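Local coordinates for ribosome inactivating type 1 protein (Iris hollandica, PDB 3MVG) that is a type 1 ribosome-inactivating protein, a single-chain plant protein of the ribosome-inactivating protein family, at residues 34-39 / 242-247; 209-214 / 233-238; 19-24 / 164-169; 25-30 / 64-69. All blocks are in the same frame, centred on the assembly; numbering follows the deposited sequence. Where two conformers were deposited one is given.

Contact 1 of 4, residues 34-39 / 242-247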
# COMPACT_ATOMS: atom_id res chain seq x y z
N HIS A 34 5.27 -19.25 1.56
CA HIS A 34 5.58 -18.14 2.48
C HIS A 34 4.51 -17.05 2.45
O HIS A 34 4.83 -15.85 2.47
CB HIS A 34 6.96 -17.55 2.21
CG HIS A 34 8.08 -18.51 2.45
ND1 HIS A 34 8.48 -18.87 3.72
CD2 HIS A 34 8.88 -19.19 1.59
CE1 HIS A 34 9.48 -19.73 3.63
NE2 HIS A 34 9.74 -19.94 2.35
N ASP A 35 3.26 -17.48 2.40
CA ASP A 35 2.09 -16.59 2.43
C ASP A 35 1.94 -15.70 1.20
O ASP A 35 1.25 -14.67 1.26
CB ASP A 35 2.02 -15.80 3.75
CG ASP A 35 1.74 -16.70 4.93
OD1 ASP A 35 1.04 -17.72 4.75
OD2 ASP A 35 2.22 -16.38 6.03
N ILE A 36 2.58 -16.10 0.11
CA ILE A 36 2.40 -15.47 -1.19
C ILE A 36 1.82 -16.51 -2.15
O ILE A 36 2.30 -17.65 -2.19
CB ILE A 36 3.72 -14.91 -1.76
CG1 ILE A 36 4.46 -14.08 -0.70
CG2 ILE A 36 3.46 -14.09 -3.02
CD1 ILE A 36 5.81 -13.59 -1.15
N PRO A 37 0.77 -16.15 -2.90
CA PRO A 37 0.20 -17.10 -3.86
C PRO A 37 1.19 -17.53 -4.94
O PRO A 37 1.92 -16.70 -5.49
CB PRO A 37 -0.94 -16.31 -4.50
CG PRO A 37 -1.34 -15.33 -3.47
CD PRO A 37 -0.06 -14.93 -2.79
N LEU A 38 1.18 -18.82 -5.22
CA LEU A 38 1.97 -19.40 -6.29
C LEU A 38 1.12 -19.49 -7.54
O LEU A 38 0.01 -20.03 -7.50
CB LEU A 38 2.44 -20.79 -5.88
CG LEU A 38 3.41 -21.54 -6.81
CD1 LEU A 38 4.73 -20.81 -6.91
CD2 LEU A 38 3.62 -22.95 -6.29
N LEU A 39 1.61 -18.95 -8.65
CA LEU A 39 0.88 -19.04 -9.91
C LEU A 39 0.92 -20.48 -10.44
O LEU A 39 1.79 -21.27 -10.05
CB LEU A 39 1.43 -18.03 -10.91
CG LEU A 39 1.15 -16.56 -10.54
CD1 LEU A 39 1.83 -15.64 -11.52
CD2 LEU A 39 -0.36 -16.25 -10.47
N CYS A 242 8.75 -5.15 -0.74
CA CYS A 242 8.43 -5.16 -2.17
C CYS A 242 6.94 -5.32 -2.42
O CYS A 242 6.45 -5.01 -3.51
CB CYS A 242 9.18 -6.27 -2.89
SG CYS A 242 10.96 -6.24 -2.73
N GLY A 243 6.22 -5.84 -1.43
CA GLY A 243 4.82 -6.20 -1.65
C GLY A 243 4.67 -7.30 -2.68
O GLY A 243 3.67 -7.37 -3.39
N LEU A 244 5.66 -8.19 -2.78
CA LEU A 244 5.58 -9.30 -3.72
C LEU A 244 4.31 -10.10 -3.41
O LEU A 244 4.12 -10.56 -2.29
CB LEU A 244 6.82 -10.18 -3.62
CG LEU A 244 6.88 -11.39 -4.54
CD1 LEU A 244 6.89 -10.98 -6.00
CD2 LEU A 244 8.14 -12.20 -4.20
N ALA A 245 3.43 -10.25 -4.41
CA ALA A 245 2.06 -10.66 -4.16
C ALA A 245 1.60 -11.85 -4.97
O ALA A 245 0.53 -12.39 -4.72
CB ALA A 245 1.10 -9.48 -4.38
N LEU A 246 2.40 -12.23 -5.96
CA LEU A 246 2.20 -13.42 -6.78
C LEU A 246 3.57 -13.96 -7.11
O LEU A 246 4.49 -13.17 -7.36
CB LEU A 246 1.48 -13.10 -8.10
CG LEU A 246 0.09 -12.49 -8.04
CD1 LEU A 246 -0.34 -12.04 -9.43
CD2 LEU A 246 -0.90 -13.50 -7.47
N LEU A 247 3.71 -15.28 -7.15
CA LEU A 247 4.99 -15.90 -7.46
C LEU A 247 4.95 -16.63 -8.79
O LEU A 247 4.09 -17.49 -9.01
CB LEU A 247 5.40 -16.91 -6.39
CG LEU A 247 5.49 -16.43 -4.95
CD1 LEU A 247 5.70 -17.62 -4.05
CD2 LEU A 247 6.58 -15.40 -4.74
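I36 and L247 pack side chain on side chain where the short strand 36-37 meets the extended chain that follows helix 235-240, joining early and C-terminal parts of the ribosome-inactivating protein fold. A single beta bridge, L38 with L247, joins the two backbones: L247 N donates to P37 O (2.8 Å) and L39 N to L247 O (2.9 Å). The two branches of I36 go different ways. In the conformer described, CG2, anti to the backbone N, presses over the peptide that follows A245, with I36 CG2 3.5 Å from A245 C and 3.6 Å from L247 CG. The other branch, CG1, lies beside the backbone N (chi1 -49°), which carries CD1 out over L244 O and on to the L244 CD2 methyl, the two side chains crossing at about a right angle. L247 in turn lays both methyls against I36, CD1 by CB and CD2 by CG2. P37 CD lies 3.2 Å from A245 O, with CG a little farther off, while P37 CB touches L246 CD2. That same L246 methyl also meets L39 CD2. Helix 201-210 packs on L38, L39 and L244, and W201 NE1 donates to L246 O; helix 13-27 lies against L39, A245 and L246. L38, although its CB points away from the other segment, returns through its CD1 methyl to L247 CB at 4.0 Å.

Contact 2 of 4, residues 209-214 / 233-238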
# COMPACT_ATOMS: atom_id res chain seq x y z
N GLN A 209 10.91 -19.14 -3.47
CA GLN A 209 10.68 -20.59 -3.55
C GLN A 209 11.88 -21.43 -3.11
O GLN A 209 11.69 -22.55 -2.63
CB GLN A 209 10.20 -20.99 -4.95
CG GLN A 209 8.76 -20.57 -5.21
CD GLN A 209 8.41 -20.55 -6.67
OE1 GLN A 209 8.05 -21.57 -7.25
NE2 GLN A 209 8.53 -19.38 -7.28
N ARG A 210 13.09 -20.90 -3.24
CA ARG A 210 14.31 -21.63 -2.90
C ARG A 210 14.85 -21.28 -1.51
O ARG A 210 15.84 -21.86 -1.06
CB ARG A 210 15.40 -21.36 -3.93
CG ARG A 210 15.05 -21.75 -5.34
CD ARG A 210 16.27 -21.69 -6.24
NE ARG A 210 17.22 -22.75 -5.89
CZ ARG A 210 18.26 -23.11 -6.64
NH1 ARG A 210 18.51 -22.49 -7.79
NH2 ARG A 210 19.06 -24.09 -6.24
N ALA A 211 14.20 -20.33 -0.83
CA ALA A 211 14.71 -19.84 0.45
C ALA A 211 14.76 -20.94 1.50
O ALA A 211 13.93 -21.85 1.51
CB ALA A 211 13.86 -18.68 0.94
N GLU A 212 15.75 -20.85 2.38
CA GLU A 212 15.94 -21.81 3.46
C GLU A 212 15.81 -21.08 4.78
O GLU A 212 16.53 -20.11 5.03
CB GLU A 212 17.30 -22.50 3.34
CG GLU A 212 17.33 -23.49 2.19
CD GLU A 212 18.68 -24.14 1.99
OE1 GLU A 212 19.59 -23.94 2.82
OE2 GLU A 212 18.83 -24.86 0.98
N GLY A 213 14.87 -21.53 5.60
CA GLY A 213 14.51 -20.81 6.82
C GLY A 213 14.13 -19.37 6.52
O GLY A 213 14.38 -18.47 7.33
N GLY A 214 13.53 -19.15 5.35
CA GLY A 214 13.13 -17.81 4.91
C GLY A 214 14.25 -16.96 4.33
O GLY A 214 13.99 -15.88 3.79
N SER A 233 16.99 -9.84 1.19
CA SER A 233 17.73 -11.03 1.60
C SER A 233 16.86 -12.14 2.18
O SER A 233 17.35 -13.22 2.50
CB SER A 233 18.81 -10.66 2.62
OG SER A 233 19.75 -9.78 2.05
N ASP A 234 15.57 -11.87 2.34
CA ASP A 234 14.69 -12.87 2.94
C ASP A 234 13.25 -12.73 2.45
O ASP A 234 12.88 -11.70 1.87
CB ASP A 234 14.78 -12.86 4.48
CG ASP A 234 14.41 -11.53 5.07
OD1 ASP A 234 15.28 -10.88 5.67
OD2 ASP A 234 13.24 -11.12 4.95
N VAL A 235 12.46 -13.77 2.67
CA VAL A 235 11.08 -13.80 2.20
C VAL A 235 10.23 -12.71 2.82
O VAL A 235 9.44 -12.06 2.13
CB VAL A 235 10.41 -15.15 2.48
CG1 VAL A 235 8.99 -15.10 2.01
CG2 VAL A 235 11.18 -16.27 1.80
N GLU A 236 10.39 -12.48 4.12
CA GLU A 236 9.58 -11.49 4.81
C GLU A 236 9.78 -10.11 4.20
O GLU A 236 8.81 -9.39 3.98
CB GLU A 236 9.84 -11.50 6.32
CG GLU A 236 8.99 -10.49 7.09
CD GLU A 236 9.67 -9.13 7.21
OE1 GLU A 236 10.81 -9.09 7.70
OE2 GLU A 236 9.07 -8.11 6.81
N LYS A 237 11.03 -9.76 3.89
CA LYS A 237 11.30 -8.47 3.26
C LYS A 237 10.67 -8.39 1.86
O LYS A 237 10.10 -7.37 1.49
CB LYS A 237 12.80 -8.17 3.20
CG LYS A 237 13.12 -6.77 2.71
CD LYS A 237 14.47 -6.27 3.17
CE LYS A 237 14.66 -4.82 2.77
NZ LYS A 237 16.05 -4.35 3.03
N ALA A 238 10.76 -9.48 1.10
CA ALA A 238 10.12 -9.52 -0.22
C ALA A 238 8.61 -9.29 -0.12
O ALA A 238 8.05 -8.51 -0.90
CB ALA A 238 10.42 -10.85 -0.91
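V235 N donates to G214 O at 2.8 Å, a fairly straight bond (161° at the hydrogen) that lies in the plane of the G214 carbonyl. G214 O is also closely packed by carbon: D234 CB at 3.2 Å and, in the conformer described, V235 CG2 at 3.5 Å. In that conformer the CG2 methyl sits beside the V235 backbone N, anti to the carbonyl carbon, and from there it also reaches the A211 methyl, A211 CB to V235 CG2 3.7 Å. One branch of the valine thus touches both ends of the turn 211-214, whose glycines G213 and G214 both take positive phi.

V235 is the first residue of helix 235-240, and D234, which ends strand 229-234, is its N-cap. The D234 CG is held between the backbone N and the carbonyl carbon (chi1 59°), which brings D234 OD2 to K237 N at 2.8 Å, met nearly along the C-O axis of the carboxylate; A238 N adds the first helical bond, to D234 O. The other carboxylate oxygen, OD1, forms a salt bridge with R215, the first residue of strand 215-223, which pairs antiparallel with 229-234. Further out, V235 packs on H34, and F188 of the second subunit lies against E236.

Contact 3 of 4, residues 19-24 / 164-169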
# COMPACT_ATOMS: atom_id res chain seq x y z
N PHE A 19 -10.65 -4.89 -6.93
CA PHE A 19 -10.42 -5.45 -8.26
C PHE A 19 -9.13 -6.27 -8.31
O PHE A 19 -9.14 -7.43 -8.72
CB PHE A 19 -10.43 -4.32 -9.30
CG PHE A 19 -9.68 -4.65 -10.57
CD1 PHE A 19 -10.08 -5.71 -11.38
CD2 PHE A 19 -8.61 -3.88 -10.97
CE1 PHE A 19 -9.40 -6.02 -12.56
CE2 PHE A 19 -7.92 -4.18 -12.15
CZ PHE A 19 -8.32 -5.25 -12.95
N LEU A 20 -8.03 -5.69 -7.86
CA LEU A 20 -6.75 -6.39 -7.91
C LEU A 20 -6.75 -7.62 -7.04
O LEU A 20 -6.15 -8.63 -7.40
CB LEU A 20 -5.61 -5.46 -7.50
CG LEU A 20 -5.30 -4.32 -8.47
CD1 LEU A 20 -4.14 -3.54 -7.92
CD2 LEU A 20 -4.97 -4.83 -9.87
N GLN A 21 -7.41 -7.57 -5.88
CA GLN A 21 -7.41 -8.74 -5.01
C GLN A 21 -8.21 -9.87 -5.63
O GLN A 21 -7.78 -11.03 -5.60
CB GLN A 21 -7.90 -8.39 -3.60
CG GLN A 21 -7.69 -9.54 -2.61
CD GLN A 21 -6.24 -10.01 -2.56
OE1 GLN A 21 -5.32 -9.21 -2.56
NE2 GLN A 21 -6.04 -11.32 -2.53
N ASN A 22 -9.37 -9.56 -6.20
CA ASN A 22 -10.15 -10.57 -6.92
C ASN A 22 -9.35 -11.15 -8.09
O ASN A 22 -9.40 -12.35 -8.37
CB ASN A 22 -11.48 -10.00 -7.40
CG ASN A 22 -12.51 -9.93 -6.31
OD1 ASN A 22 -12.56 -10.78 -5.42
ND2 ASN A 22 -13.36 -8.91 -6.36
N LEU A 23 -8.61 -10.28 -8.77
CA LEU A 23 -7.74 -10.72 -9.84
C LEU A 23 -6.66 -11.70 -9.34
O LEU A 23 -6.48 -12.78 -9.91
CB LEU A 23 -7.13 -9.49 -10.53
CG LEU A 23 -6.11 -9.77 -11.62
CD1 LEU A 23 -6.71 -10.57 -12.76
CD2 LEU A 23 -5.56 -8.46 -12.13
N ARG A 24 -5.99 -11.35 -8.25
CA ARG A 24 -4.97 -12.24 -7.67
C ARG A 24 -5.58 -13.58 -7.29
O ARG A 24 -4.96 -14.62 -7.51
CB ARG A 24 -4.32 -11.61 -6.44
CG ARG A 24 -3.48 -10.38 -6.72
CD ARG A 24 -2.70 -9.95 -5.48
NE ARG A 24 -2.14 -8.62 -5.70
CZ ARG A 24 -2.70 -7.48 -5.31
NH1 ARG A 24 -3.80 -7.48 -4.57
NH2 ARG A 24 -2.14 -6.33 -5.65
N ARG A 164 1.15 -8.21 -9.35
CA ARG A 164 2.40 -8.84 -8.90
C ARG A 164 3.00 -8.16 -7.68
O ARG A 164 3.60 -8.83 -6.84
CB ARG A 164 3.43 -8.82 -10.03
CG ARG A 164 3.12 -9.74 -11.19
CD ARG A 164 4.12 -9.45 -12.28
NE ARG A 164 4.00 -10.35 -13.42
CZ ARG A 164 4.75 -10.25 -14.52
NH1 ARG A 164 5.65 -9.29 -14.63
NH2 ARG A 164 4.59 -11.12 -15.50
N PHE A 165 2.86 -6.83 -7.58
CA PHE A 165 3.53 -6.06 -6.53
C PHE A 165 2.59 -5.07 -5.87
O PHE A 165 2.19 -4.05 -6.47
CB PHE A 165 4.71 -5.26 -7.09
CG PHE A 165 5.85 -6.09 -7.56
CD1 PHE A 165 6.75 -6.65 -6.66
CD2 PHE A 165 6.04 -6.31 -8.92
CE1 PHE A 165 7.82 -7.43 -7.10
CE2 PHE A 165 7.11 -7.07 -9.36
CZ PHE A 165 8.00 -7.62 -8.45
N ARG A 166 2.28 -5.32 -4.60
CA ARG A 166 1.48 -4.38 -3.82
C ARG A 166 2.17 -3.03 -3.65
O ARG A 166 1.49 -2.03 -3.43
CB ARG A 166 1.08 -4.99 -2.48
CG ARG A 166 0.17 -6.18 -2.64
CD ARG A 166 -0.02 -6.95 -1.36
NE ARG A 166 -0.76 -8.19 -1.58
CZ ARG A 166 -2.09 -8.28 -1.61
NH1 ARG A 166 -2.86 -7.21 -1.40
NH2 ARG A 166 -2.64 -9.46 -1.86
N ALA A 167 3.49 -2.99 -3.76
CA ALA A 167 4.20 -1.71 -3.69
C ALA A 167 3.82 -0.82 -4.87
O ALA A 167 3.76 0.41 -4.72
CB ALA A 167 5.70 -1.91 -3.65
N ILE A 168 3.56 -1.42 -6.02
CA ILE A 168 3.11 -0.65 -7.19
C ILE A 168 1.64 -0.26 -7.04
O ILE A 168 1.26 0.89 -7.31
CB ILE A 168 3.41 -1.37 -8.53
CG1 ILE A 168 4.89 -1.77 -8.58
CG2 ILE A 168 3.03 -0.47 -9.72
CD1 ILE A 168 5.29 -2.57 -9.81
N GLU A 169 0.80 -1.20 -6.61
CA GLU A 169 -0.59 -0.89 -6.25
C GLU A 169 -0.67 0.33 -5.34
O GLU A 169 -1.49 1.23 -5.56
CB GLU A 169 -1.23 -2.09 -5.56
CG GLU A 169 -2.63 -1.81 -5.08
CD GLU A 169 -3.25 -2.97 -4.34
OE1 GLU A 169 -4.44 -2.88 -3.98
OE2 GLU A 169 -2.56 -4.00 -4.14
O HOH W 1 -5.70 -6.41 -1.19
O HOH W 2 -5.49 -5.30 -3.65
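R24 NH1 lies 3.0 Å above one face of the R166 guanidinium, offset toward its rim, the two guanidinium planes 36° apart. The two positive groups are brought together by Q21, whose OE1 accepts from both. R166 NH2 meets Q21 OE1 in the amide plane, on a lone pair, at 2.8 Å, and the amide and guanidinium are nearly coplanar; R24 NH1 reaches the same Q21 OE1 from above that plane at 3.1 Å. A bend at chi2 of Q21 (55°) turns the amide back toward R166.

At the edge of the R24 guanidinium the packing is tight. R24 NH2 forms a salt bridge with E169 OE2 (2.8 Å), arriving from above the carboxylate plane. E169, extended beyond CG, slides past L20 in the opposite direction, with L20 CD1 3.7 Å from E169 CG. Helix 13-27 is thereby joined to the start of helix 166-173 within the ribosome-inactivating protein fold. R24 also donates from NE to A163 O and from NH2 to T162 O, at the end of helix 146-164, and these two carbonyl bonds probably fix the rotation of its guanidinium; separately, S17 OG is bonded to E169 OE1.

Elsewhere in the contact water takes over from protein. Water 1 donates to Q21 OE1 and accepts from R166 NH1, and water 2 bridges R24 NH1 and E169 OE1, donating to the latter at 2.7 Å. N174 of the second subunit packs on R166, and Q179 of that subunit on Q21.

Contact 4 of 4, residues 25-30 / 64-69. With SO4 (sulfate ion), chain C.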
# COMPACT_ATOMS: atom_id res chain seq x y z
N ASN A 25 -6.79 -13.56 -6.73
CA ASN A 25 -7.45 -14.79 -6.29
C ASN A 25 -7.75 -15.74 -7.44
O ASN A 25 -7.67 -16.97 -7.29
CB ASN A 25 -8.72 -14.47 -5.50
CG ASN A 25 -8.43 -13.83 -4.16
OD1 ASN A 25 -7.30 -13.83 -3.67
ND2 ASN A 25 -9.46 -13.26 -3.55
N ARG A 26 -8.08 -15.19 -8.60
CA ARG A 26 -8.35 -15.99 -9.80
C ARG A 26 -7.07 -16.42 -10.53
O ARG A 26 -7.03 -17.49 -11.13
CB ARG A 26 -9.28 -15.26 -10.76
CG ARG A 26 -10.66 -14.85 -10.19
CD ARG A 26 -11.62 -16.02 -9.93
NE ARG A 26 -11.24 -16.82 -8.76
CZ ARG A 26 -11.42 -16.44 -7.50
NH1 ARG A 26 -11.98 -15.27 -7.21
NH2 ARG A 26 -11.03 -17.24 -6.51
N LEU A 27 -6.04 -15.57 -10.51
CA LEU A 27 -4.75 -15.92 -11.10
C LEU A 27 -4.09 -17.05 -10.34
O LEU A 27 -3.55 -17.98 -10.95
CB LEU A 27 -3.82 -14.70 -11.10
CG LEU A 27 -4.18 -13.60 -12.10
CD1 LEU A 27 -3.39 -12.36 -11.76
CD2 LEU A 27 -3.88 -14.04 -13.53
N SER A 28 -4.13 -16.97 -9.02
CA SER A 28 -3.47 -17.91 -8.13
C SER A 28 -3.86 -19.36 -8.40
O SER A 28 -4.99 -19.67 -8.73
CB SER A 28 -3.87 -17.55 -6.71
OG SER A 28 -3.33 -18.49 -5.80
N SER A 29 -2.88 -20.25 -8.21
CA SER A 29 -3.14 -21.70 -8.23
C SER A 29 -3.77 -22.19 -6.94
O SER A 29 -4.15 -23.35 -6.85
CB SER A 29 -1.83 -22.46 -8.42
OG SER A 29 -1.06 -22.46 -7.23
N GLY A 30 -3.83 -21.33 -5.92
CA GLY A 30 -4.31 -21.76 -4.61
C GLY A 30 -3.18 -22.14 -3.67
O GLY A 30 -3.30 -21.96 -2.45
N LEU A 64 -8.72 -7.68 -21.67
CA LEU A 64 -7.37 -8.23 -21.69
C LEU A 64 -7.43 -9.74 -21.47
O LEU A 64 -8.26 -10.22 -20.69
CB LEU A 64 -6.52 -7.62 -20.58
CG LEU A 64 -6.33 -6.11 -20.56
CD1 LEU A 64 -5.53 -5.71 -19.33
CD2 LEU A 64 -5.62 -5.64 -21.83
N VAL A 65 -6.56 -10.47 -22.15
CA VAL A 65 -6.40 -11.89 -21.90
C VAL A 65 -5.09 -12.05 -21.16
O VAL A 65 -4.03 -11.67 -21.67
CB VAL A 65 -6.39 -12.71 -23.21
CG1 VAL A 65 -6.31 -14.20 -22.90
CG2 VAL A 65 -7.62 -12.37 -24.05
N LEU A 66 -5.16 -12.59 -19.95
CA LEU A 66 -3.97 -12.87 -19.17
C LEU A 66 -3.68 -14.36 -19.17
O LEU A 66 -4.58 -15.19 -19.24
CB LEU A 66 -4.11 -12.36 -17.73
CG LEU A 66 -3.80 -10.87 -17.52
CD1 LEU A 66 -4.76 -9.98 -18.30
CD2 LEU A 66 -3.83 -10.54 -16.03
N ASN A 67 -2.39 -14.68 -19.13
CA ASN A 67 -1.93 -16.02 -18.86
C ASN A 67 -1.79 -16.12 -17.34
O ASN A 67 -1.03 -15.38 -16.73
CB ASN A 67 -0.61 -16.26 -19.57
CG ASN A 67 -0.06 -17.66 -19.37
OD1 ASN A 67 -0.63 -18.49 -18.66
ND2 ASN A 67 1.07 -17.93 -20.01
N ARG A 68 -2.54 -17.03 -16.72
CA ARG A 68 -2.46 -17.20 -15.27
C ARG A 68 -1.07 -17.63 -14.80
O ARG A 68 -0.68 -17.35 -13.67
CB ARG A 68 -3.49 -18.21 -14.78
CG ARG A 68 -4.95 -17.77 -14.92
CD ARG A 68 -5.95 -18.87 -14.54
NE ARG A 68 -5.82 -19.27 -13.14
CZ ARG A 68 -5.63 -20.52 -12.70
NH1 ARG A 68 -5.58 -21.56 -13.53
NH2 ARG A 68 -5.51 -20.72 -11.39
N VAL A 69 -0.31 -18.30 -15.66
CA VAL A 69 1.04 -18.76 -15.32
C VAL A 69 1.96 -17.59 -14.94
O VAL A 69 2.77 -17.71 -14.03
CB VAL A 69 1.65 -19.61 -16.48
CG1 VAL A 69 3.08 -20.05 -16.17
CG2 VAL A 69 0.78 -20.82 -16.75
S SO4 C . -4.51 -24.53 -11.26
O1 SO4 C . -5.03 -24.42 -12.56
O2 SO4 C . -3.11 -24.60 -11.11
O3 SO4 C . -4.83 -23.40 -10.52
O4 SO4 C . -5.19 -25.68 -10.70
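R68 reaches across the C-terminal end of helix 13-27 to L27 and the residues on either side of it. R68 CB lies 3.8 Å from L27 O. CG packs against the L27 CD2 methyl, the two side chains sliding past each other in opposite directions, and CD approaches R26 O. A bend at chi3 (62°) then turns the guanidinium along the carbonyls of the helix end. R68 NE donates to R26 O at 2.9 Å, in the carbonyl plane, although the oxygen is tilted from the guanidinium plane. R68 NH2 donates to S28 O, also at 2.9 Å, this time from above the carbonyl plane, and gives a second bond to O3 of a sulfate ion, probably from the crystallisation liquor, at 2.9 Å. R68 NH1 donates to sulfate O1 in a nearly straight bond (175°) and also to Q47 O. Next to the arginine, S28 OG accepts from G30 N in an ST turn, and N67 OD1 from V69 N in an Asx turn. S29 OG is bonded to L38 O. L27 CD2 also meets L66 CD2 in the conformer described, and both leucines pack on strand 49-55, placing the end of helix 13-27 against the sheet where strand 61-67 finishes.

Overall arrangement
Contact 1 touches each of the other three. Its centre is about 10 Å from that of contact 3, about 11 Å from that of contact 2 and about 13 Å from that of contact 4. Segment 242-247 provides two of these links: G243 O and A245 N are probably hydrogen-bonded to R166 N and R164 O of contact 3, and L244 N to A238 O of contact 2. Segment 34-39 reaches contact 4 where P37 packs on S28. Contacts 3 and 4 follow one another along helix 13-27, centres about 12 Å apart, whereas contacts 2 and 4, with centres about 23 Å apart, do not touch. The second subunit is met by contacts 1, 2 and 3; the sulfate belongs to contact 4.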